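Local coordinates for hypothetical signal peptide protein (Sinorhizobium meliloti, PDB 3PJY) that is of unknown function, belongs to the DUF192 family and may act as a transcription regulator, at residues 54-60 / 97-103; 70-74 / 110-114. One frame throughout, in Å; residues are numbered along the deposited sequence.

Both contacts of this DUF192-family chain lean on one mixed sheet, in which strands 70-75 and 102-109 are antiparallel neighbours. Contact 1 joins two partly buried segments at one end of that pair, and contact 2 seats the start of helix 112-116 against strand 70-75; their centres lie about 17 Å apart. The segments alternate along the chain, so 70-74 falls between the two halves of contact 1, and strand 102-109 runs from contact 1 almost directly into the helix of contact 2. F74, on the strand of contact 2 but not itself touching the helix, packs against contact 1: F74 CD1 lies 3.4 Å from S98 CB, and F74 CE1 4.0 Å from V59 CG2. The sulfate beside contact 1 probably comes from the crystallisation liquor.

Contact 1 of 2, residues 54-60 / 97-103; sequences GETRPVM and DSREPVA. With SO4 (sulfate ion), chain G.
V59 and S98 join their segments through a pair of bonds: V59 N gives its hydrogen to S98 OG, and S98 N returns one to V59 O at 2.9 Å, nearly along the C=O axis. They lie between two short antiparallel ladders whose registers differ by two residues. In one, R57 and V102 form a hydrogen-bonded pair; in the other, M60 and D97 form a non-hydrogen-bonded pair. S98 OG sits between its own backbone N and carbonyl carbon (chi1 66°), where it can accept from V59 N at 3.0 Å while donating to E100 O at 2.7 Å. Replacing S98 by an alanine would remove the hydroxyl, and V59 N would probably be left without its acceptor and E100 O without this donor.

Next to this pair the V59 and V102 side chains cross at about a right angle, V59 CG2 against V102 CG2 at 3.7 Å, both packed on F74. Nearer the surface T56 and two prolines meet: the T56 side chain crosses that of P101 at a slant, T56 CG2 to P101 CB at 3.6 Å, while P58 CD meets P101 CG at 4.1 Å. D97 closes the far end, its OD1 near M60 CG and its OD2 accepting from R99 N in an Asx turn, met from above the carboxylate plane. In the first ladder R57, on the same face as V102, stretches out with CG anti to the backbone N (chi1 -176°), and the sulfate sulfur lies in the guanidinium plane at its edge; R57 NE donates to sulfate O1 at 3.1 Å.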
ATOM      1  N   GLY B  54       6.815   6.966  21.478  1.00 17.61           N
ATOM      2  CA  GLY B  54       8.251   7.152  21.699  1.00 17.83           C
ATOM      3  C   GLY B  54       8.846   6.334  22.835  1.00 18.72           C
ATOM      4  O   GLY B  54       9.958   6.620  23.320  1.00 22.11           O
ATOM      5  N   GLU B  55       8.135   5.279  23.227  1.00 18.27           N
ATOM      6  CA  GLU B  55       8.559   4.403  24.300  1.00 18.47           C
ATOM      7  C   GLU B  55       7.600   3.215  24.298  1.00 18.30           C
ATOM      8  O   GLU B  55       6.489   3.290  23.740  1.00 16.95           O
ATOM      9  CB  GLU B  55       8.514   5.095  25.649  1.00 19.63           C
ATOM     10  CG  GLU B  55       7.131   5.493  26.106  1.00 19.31           C
ATOM     11  CD  GLU B  55       7.064   6.219  27.459  1.00 24.82           C
ATOM     12  OE1 GLU B  55       8.093   6.385  28.092  1.00 29.30           O
ATOM     13  OE2 GLU B  55       5.946   6.612  27.882  1.00 24.79           O
ATOM     14  N   THR B  56       8.019   2.121  24.932  1.00 18.00           N
ATOM     15  CA  THR B  56       7.154   0.990  25.194  1.00 17.92           C
ATOM     16  C   THR B  56       6.661   1.043  26.629  1.00 20.68           C
ATOM     17  O   THR B  56       7.443   0.991  27.589  1.00 21.34           O
ATOM     18  CB  THR B  56       7.914  -0.307  24.933  1.00 21.38           C
ATOM     19  OG1 THR B  56       8.155  -0.433  23.525  1.00 21.89           O
ATOM     20  CG2 THR B  56       7.138  -1.546  25.454  1.00 22.53           C
ATOM     21  N   ARG B  57       5.353   1.154  26.773  1.00 16.11           N
ATOM     22  CA  ARG B  57       4.692   1.353  28.069  1.00 18.39           C
ATOM     23  C   ARG B  57       3.203   1.127  27.823  1.00 17.16           C
ATOM     24  O   ARG B  57       2.733   1.328  26.718  1.00 17.30           O
ATOM     25  CB  ARG B  57       4.940   2.789  28.578  1.00 21.31           C
ATOM     26  CG  ARG B  57       4.381   3.044  29.942  1.00 24.72           C
ATOM     27  CD  ARG B  57       4.642   4.441  30.496  1.00 23.82           C
ATOM     28  NE  ARG B  57       4.078   4.446  31.844  1.00 29.64           N
ATOM     29  CZ  ARG B  57       4.395   5.308  32.800  1.00 35.16           C
ATOM     30  NH1 ARG B  57       5.293   6.265  32.573  1.00 33.37           N
ATOM     31  NH2 ARG B  57       3.834   5.176  34.003  1.00 37.03           N
ATOM     32  N   PRO B  58       2.423   0.713  28.850  1.00 18.62           N
ATOM     33  CA  PRO B  58       0.982   0.659  28.563  1.00 19.46           C
ATOM     34  C   PRO B  58       0.420   2.022  28.238  1.00 19.29           C
ATOM     35  O   PRO B  58       0.962   3.053  28.716  1.00 19.14           O
ATOM     36  CB  PRO B  58       0.395   0.124  29.868  1.00 22.73           C
ATOM     37  CG  PRO B  58       1.509  -0.673  30.451  1.00 22.51           C
ATOM     38  CD  PRO B  58       2.752   0.158  30.176  1.00 21.76           C
ATOM     39  N   VAL B  59      -0.622   2.052  27.409  1.00 17.92           N
ATOM     40  CA  VAL B  59      -1.245   3.308  27.038  1.00 17.72           C
ATOM     41  C   VAL B  59      -2.765   3.228  27.199  1.00 18.12           C
ATOM     42  O   VAL B  59      -3.374   2.134  27.220  1.00 19.19           O
ATOM     43  CB  VAL B  59      -0.915   3.741  25.602  1.00 19.56           C
ATOM     44  CG1 VAL B  59       0.585   3.801  25.396  1.00 22.06           C
ATOM     45  CG2 VAL B  59      -1.487   2.835  24.625  1.00 20.17           C
HETATM   46  N   MSE B  60      -3.346   4.393  27.327  1.00 19.74           N
HETATM   47  CA  MSE B  60      -4.783   4.566  27.499  1.00 18.30           C
HETATM   48  C   MSE B  60      -5.294   5.459  26.375  1.00 16.94           C
HETATM   49  O   MSE B  60      -4.798   6.564  26.147  1.00 17.52           O
HETATM   50  CB  MSE B  60      -5.043   5.211  28.860  1.00 21.41           C
HETATM   51  CG  MSE B  60      -4.539   4.340  29.968  1.00 23.44           C
HETATM   52 SE   MSE B  60      -5.166   4.861  31.730  0.75 32.04          SE
HETATM   53  CE  MSE B  60      -4.883   6.426  31.485  1.00 19.80           C
ATOM     54  N   ASP B  97      -7.767   0.533  27.478  1.00 21.81           N
ATOM     55  CA  ASP B  97      -6.399   0.318  27.925  1.00 23.73           C
ATOM     56  C   ASP B  97      -5.717  -0.700  27.034  1.00 24.02           C
ATOM     57  O   ASP B  97      -6.356  -1.660  26.595  1.00 25.95           O
ATOM     58  CB  ASP B  97      -6.379  -0.134  29.384  1.00 27.62           C
ATOM     59  CG  ASP B  97      -5.012   0.096  30.025  1.00 30.93           C
ATOM     60  OD1 ASP B  97      -4.724   1.266  30.357  1.00 31.76           O
ATOM     61  OD2 ASP B  97      -4.263  -0.884  30.144  1.00 35.66           O
ATOM     62  N   SER B  98      -4.420  -0.519  26.778  1.00 20.89           N
ATOM     63  CA  SER B  98      -3.682  -1.463  26.000  1.00 20.75           C
ATOM     64  C   SER B  98      -3.495  -2.790  26.786  1.00 25.54           C
ATOM     65  O   SER B  98      -3.201  -3.797  26.164  1.00 29.25           O
ATOM     66  CB  SER B  98      -2.319  -0.884  25.594  1.00 21.44           C
ATOM     67  OG  SER B  98      -1.513  -0.682  26.728  1.00 20.61           O
ATOM     68  N   ARG B  99      -3.583  -2.761  28.117  1.00 26.81           N
ATOM     69  CA  ARG B  99      -3.528  -3.992  28.958  1.00 29.40           C
ATOM     70  C   ARG B  99      -2.116  -4.570  29.120  1.00 29.33           C
ATOM     71  O   ARG B  99      -1.914  -5.549  29.817  1.00 33.63           O
ATOM     72  CB  ARG B  99      -4.478  -5.082  28.395  1.00 32.34           C
ATOM     73  N   GLU B 100      -1.147  -3.965  28.460  1.00 26.62           N
ATOM     74  CA  GLU B 100       0.224  -4.420  28.417  1.00 27.46           C
ATOM     75  C   GLU B 100       1.036  -3.359  27.656  1.00 24.29           C
ATOM     76  O   GLU B 100       0.477  -2.526  26.923  1.00 24.79           O
ATOM     77  CB  GLU B 100       0.349  -5.711  27.634  1.00 28.89           C
ATOM     78  CG  GLU B 100       0.007  -5.576  26.194  1.00 26.44           C
ATOM     79  CD  GLU B 100      -0.073  -6.909  25.485  1.00 41.89           C
ATOM     80  OE1 GLU B 100       0.835  -7.743  25.664  1.00 51.72           O
ATOM     81  OE2 GLU B 100      -1.061  -7.122  24.760  1.00 45.53           O
ATOM     82  N   PRO B 101       2.356  -3.416  27.781  1.00 23.65           N
ATOM     83  CA  PRO B 101       3.171  -2.363  27.144  1.00 21.25           C
ATOM     84  C   PRO B 101       3.125  -2.431  25.633  1.00 19.08           C
ATOM     85  O   PRO B 101       3.230  -3.519  25.055  1.00 21.84           O
ATOM     86  CB  PRO B 101       4.575  -2.683  27.650  1.00 22.22           C
ATOM     87  CG  PRO B 101       4.326  -3.441  28.952  1.00 26.21           C
ATOM     88  CD  PRO B 101       3.174  -4.301  28.630  1.00 26.10           C
ATOM     89  N   VAL B 102       2.963  -1.284  24.973  1.00 18.45           N
ATOM     90  CA  VAL B 102       3.017  -1.171  23.522  1.00 16.83           C
ATOM     91  C   VAL B 102       3.781   0.094  23.146  1.00 18.34           C
ATOM     92  O   VAL B 102       4.112   0.915  24.017  1.00 17.32           O
ATOM     93  CB  VAL B 102       1.586  -1.109  22.891  1.00 17.47           C
ATOM     94  CG1 VAL B 102       0.849  -2.479  23.130  1.00 20.80           C
ATOM     95  CG2 VAL B 102       0.748   0.081  23.408  1.00 18.62           C
ATOM     96  N   ALA B 103       4.073   0.240  21.851  1.00 17.04           N
ATOM     97  CA  ALA B 103       4.847   1.362  21.344  1.00 15.33           C
ATOM     98  C   ALA B 103       4.043   2.296  20.439  1.00 14.56           C
ATOM     99  O   ALA B 103       4.425   3.435  20.223  1.00 15.92           O
ATOM    100  CB  ALA B 103       6.072   0.844  20.569  1.00 18.81           C
TER
HETATM  101  S   SO4 G 205       1.829   2.182  33.613  1.00 31.39           S
HETATM  102  O1  SO4 G 205       1.367   2.995  32.483  1.00 35.80           O
HETATM  103  O2  SO4 G 205       1.059   0.921  33.697  1.00 27.72           O
HETATM  104  O3  SO4 G 205       1.656   2.910  34.873  1.00 29.48           O
HETATM  105  O4  SO4 G 205       3.227   1.768  33.444  1.00 35.11           O
HETATM  106  O   HOH W   1       7.039   4.218  20.011  1.00 25.89           O

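Contact 2 of 2, residues 70-74 / 110-114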
ATOM      1  N   LEU B  70     -14.187   4.332  15.346  1.00 17.41           N
ATOM      2  CA  LEU B  70     -12.789   3.889  15.047  1.00 16.48           C
ATOM      3  C   LEU B  70     -12.544   2.455  15.481  1.00 18.03           C
ATOM      4  O   LEU B  70     -13.097   1.996  16.475  1.00 19.27           O
ATOM      5  CB  LEU B  70     -11.755   4.787  15.740  1.00 17.33           C
ATOM      6  CG  LEU B  70     -11.785   6.256  15.352  1.00 16.73           C
ATOM      7  CD1 LEU B  70     -10.757   7.053  16.220  1.00 17.21           C
ATOM      8  CD2 LEU B  70     -11.507   6.455  13.830  1.00 17.71           C
ATOM      9  N   ASP B  71     -11.645   1.785  14.763  1.00 16.32           N
ATOM     10  CA  ASP B  71     -10.967   0.593  15.240  1.00 15.41           C
ATOM     11  C   ASP B  71      -9.572   1.008  15.754  1.00 14.94           C
ATOM     12  O   ASP B  71      -8.897   1.868  15.151  1.00 14.86           O
ATOM     13  CB  ASP B  71     -10.744  -0.432  14.114  1.00 15.34           C
ATOM     14  CG  ASP B  71     -11.991  -1.133  13.637  1.00 18.14           C
ATOM     15  OD1 ASP B  71     -13.082  -0.998  14.262  1.00 19.61           O
ATOM     16  OD2 ASP B  71     -11.882  -1.859  12.601  1.00 19.53           O
HETATM   17  N   MSE B  72      -9.165   0.449  16.890  1.00 15.28           N
HETATM   18  CA  MSE B  72      -7.887   0.733  17.535  1.00 15.53           C
HETATM   19  C   MSE B  72      -7.009  -0.498  17.541  1.00 16.22           C
HETATM   20  O   MSE B  72      -7.456  -1.573  17.985  1.00 16.86           O
HETATM   21  CB  MSE B  72      -8.079   1.248  18.980  1.00 15.40           C
HETATM   22  CG  MSE B  72      -8.822   2.482  19.067  1.00 18.77           C
HETATM   23 SE   MSE B  72      -8.946   2.896  20.955  0.75 21.28          SE
HETATM   24  CE  MSE B  72      -9.840   4.635  20.772  1.00 21.74           C
ATOM     25  N   LEU B  73      -5.779  -0.391  17.049  1.00 15.46           N
ATOM     26  CA  LEU B  73      -4.836  -1.496  17.045  1.00 13.11           C
ATOM     27  C   LEU B  73      -3.643  -1.086  17.932  1.00 14.35           C
ATOM     28  O   LEU B  73      -3.040  -0.056  17.695  1.00 14.51           O
ATOM     29  CB  LEU B  73      -4.346  -1.848  15.646  1.00 14.45           C
ATOM     30  CG  LEU B  73      -5.382  -2.271  14.599  1.00 16.87           C
ATOM     31  CD1 LEU B  73      -6.268  -1.119  14.120  1.00 19.84           C
ATOM     32  CD2 LEU B  73      -4.648  -2.832  13.384  1.00 22.62           C
ATOM     33  N   PHE B  74      -3.366  -1.889  18.956  1.00 14.91           N
ATOM     34  CA  PHE B  74      -2.274  -1.664  19.924  1.00 15.78           C
ATOM     35  C   PHE B  74      -1.085  -2.470  19.483  1.00 17.03           C
ATOM     36  O   PHE B  74      -1.198  -3.680  19.345  1.00 16.73           O
ATOM     37  CB  PHE B  74      -2.778  -2.099  21.289  1.00 17.20           C
ATOM     38  CG  PHE B  74      -3.874  -1.204  21.827  1.00 15.72           C
ATOM     39  CD1 PHE B  74      -3.557  -0.063  22.551  1.00 18.30           C
ATOM     40  CD2 PHE B  74      -5.185  -1.497  21.631  1.00 19.24           C
ATOM     41  CE1 PHE B  74      -4.538   0.753  23.050  1.00 19.12           C
ATOM     42  CE2 PHE B  74      -6.176  -0.658  22.111  1.00 19.72           C
ATOM     43  CZ  PHE B  74      -5.835   0.482  22.817  1.00 21.09           C
ATOM     44  N   ALA B 110     -13.801   2.598  11.867  1.00 17.52           N
ATOM     45  CA  ALA B 110     -14.432   1.362  12.333  1.00 18.12           C
ATOM     46  C   ALA B 110     -14.824   0.469  11.180  1.00 19.00           C
ATOM     47  O   ALA B 110     -15.331   0.941  10.136  1.00 18.78           O
ATOM     48  CB  ALA B 110     -15.652   1.659  13.259  1.00 19.72           C
ATOM     49  N   GLY B 111     -14.585  -0.825  11.344  1.00 20.00           N
ATOM     50  CA  GLY B 111     -14.859  -1.806  10.300  1.00 21.02           C
ATOM     51  C   GLY B 111     -13.655  -2.132   9.440  1.00 19.53           C
ATOM     52  O   GLY B 111     -13.699  -3.081   8.650  1.00 20.56           O
ATOM     53  N   THR B 112     -12.585  -1.336   9.571  1.00 16.82           N
ATOM     54  CA  THR B 112     -11.381  -1.560   8.747  1.00 16.80           C
ATOM     55  C   THR B 112     -10.699  -2.897   9.042  1.00 17.84           C
ATOM     56  O   THR B 112     -10.272  -3.592   8.117  1.00 18.25           O
ATOM     57  CB  THR B 112     -10.388  -0.417   8.835  1.00 17.92           C
ATOM     58  OG1 THR B 112     -11.052   0.805   8.488  1.00 17.34           O
ATOM     59  CG2 THR B 112      -9.255  -0.622   7.815  1.00 16.79           C
ATOM     60  N   VAL B 113     -10.642  -3.263  10.312  1.00 17.00           N
ATOM     61  CA  VAL B 113     -10.015  -4.545  10.707  1.00 17.70           C
ATOM     62  C   VAL B 113     -10.693  -5.693  10.034  1.00 19.98           C
ATOM     63  O   VAL B 113     -10.043  -6.555   9.417  1.00 19.75           O
ATOM     64  CB  VAL B 113      -9.926  -4.688  12.232  1.00 20.27           C
ATOM     65  CG1 VAL B 113      -9.576  -6.144  12.681  1.00 20.43           C
ATOM     66  CG2 VAL B 113      -8.894  -3.657  12.772  1.00 17.06           C
ATOM     67  N   LYS B 114     -12.012  -5.669  10.072  1.00 19.20           N
ATOM     68  CA  LYS B 114     -12.776  -6.706   9.337  1.00 22.48           C
ATOM     69  C   LYS B 114     -12.597  -6.667   7.836  1.00 21.40           C
ATOM     70  O   LYS B 114     -12.409  -7.719   7.188  1.00 21.42           O
ATOM     71  CB  LYS B 114     -14.233  -6.619   9.707  1.00 27.22           C
ATOM     72  CG  LYS B 114     -14.496  -7.154  11.087  1.00 36.49           C
ATOM     73  CD  LYS B 114     -14.352  -8.707  11.220  1.00 51.32           C
ATOM     74  CE  LYS B 114     -14.174  -9.157  12.713  1.00 49.19           C
ATOM     75  NZ  LYS B 114     -12.836  -8.764  13.359  1.00 39.42           N
TER
HETATM   76  O   HOH W   2     -13.411  -4.015  12.085  1.00 21.23           O
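D71 points from strand 70-74 at the first turn of the helix that starts at T112. D71 CB comes 4.0 Å from V113 CG2, so the root of the side chain already touches the helix. With CG anti to the carbonyl carbon (chi1 -72°), the carboxylate is carried to the backbone of A110 and G111. D71 OD1 lies 3.3 Å from A110 CA; it also accepts from the backbone N of N87, on the neighbouring strand 81-88. The single N-H of G111 is shared weakly between OD1 and OD2. G111 holds the N-cap position of the helix and has no side chain; the aspartate of the strand instead accepts from the backbone N-H groups at the helix start. D71 OD2 is met nearly head-on by V113 N at 3.0 Å, in a nearly straight bond of 167°. A water donates to D71 OD2 while accepting from K114 N. The helix end would probably favour the negative charge. Farther along the strand, the L73 and V113 side chains lie antiparallel side by side, L73 CD1 3.9 Å from V113 CG2.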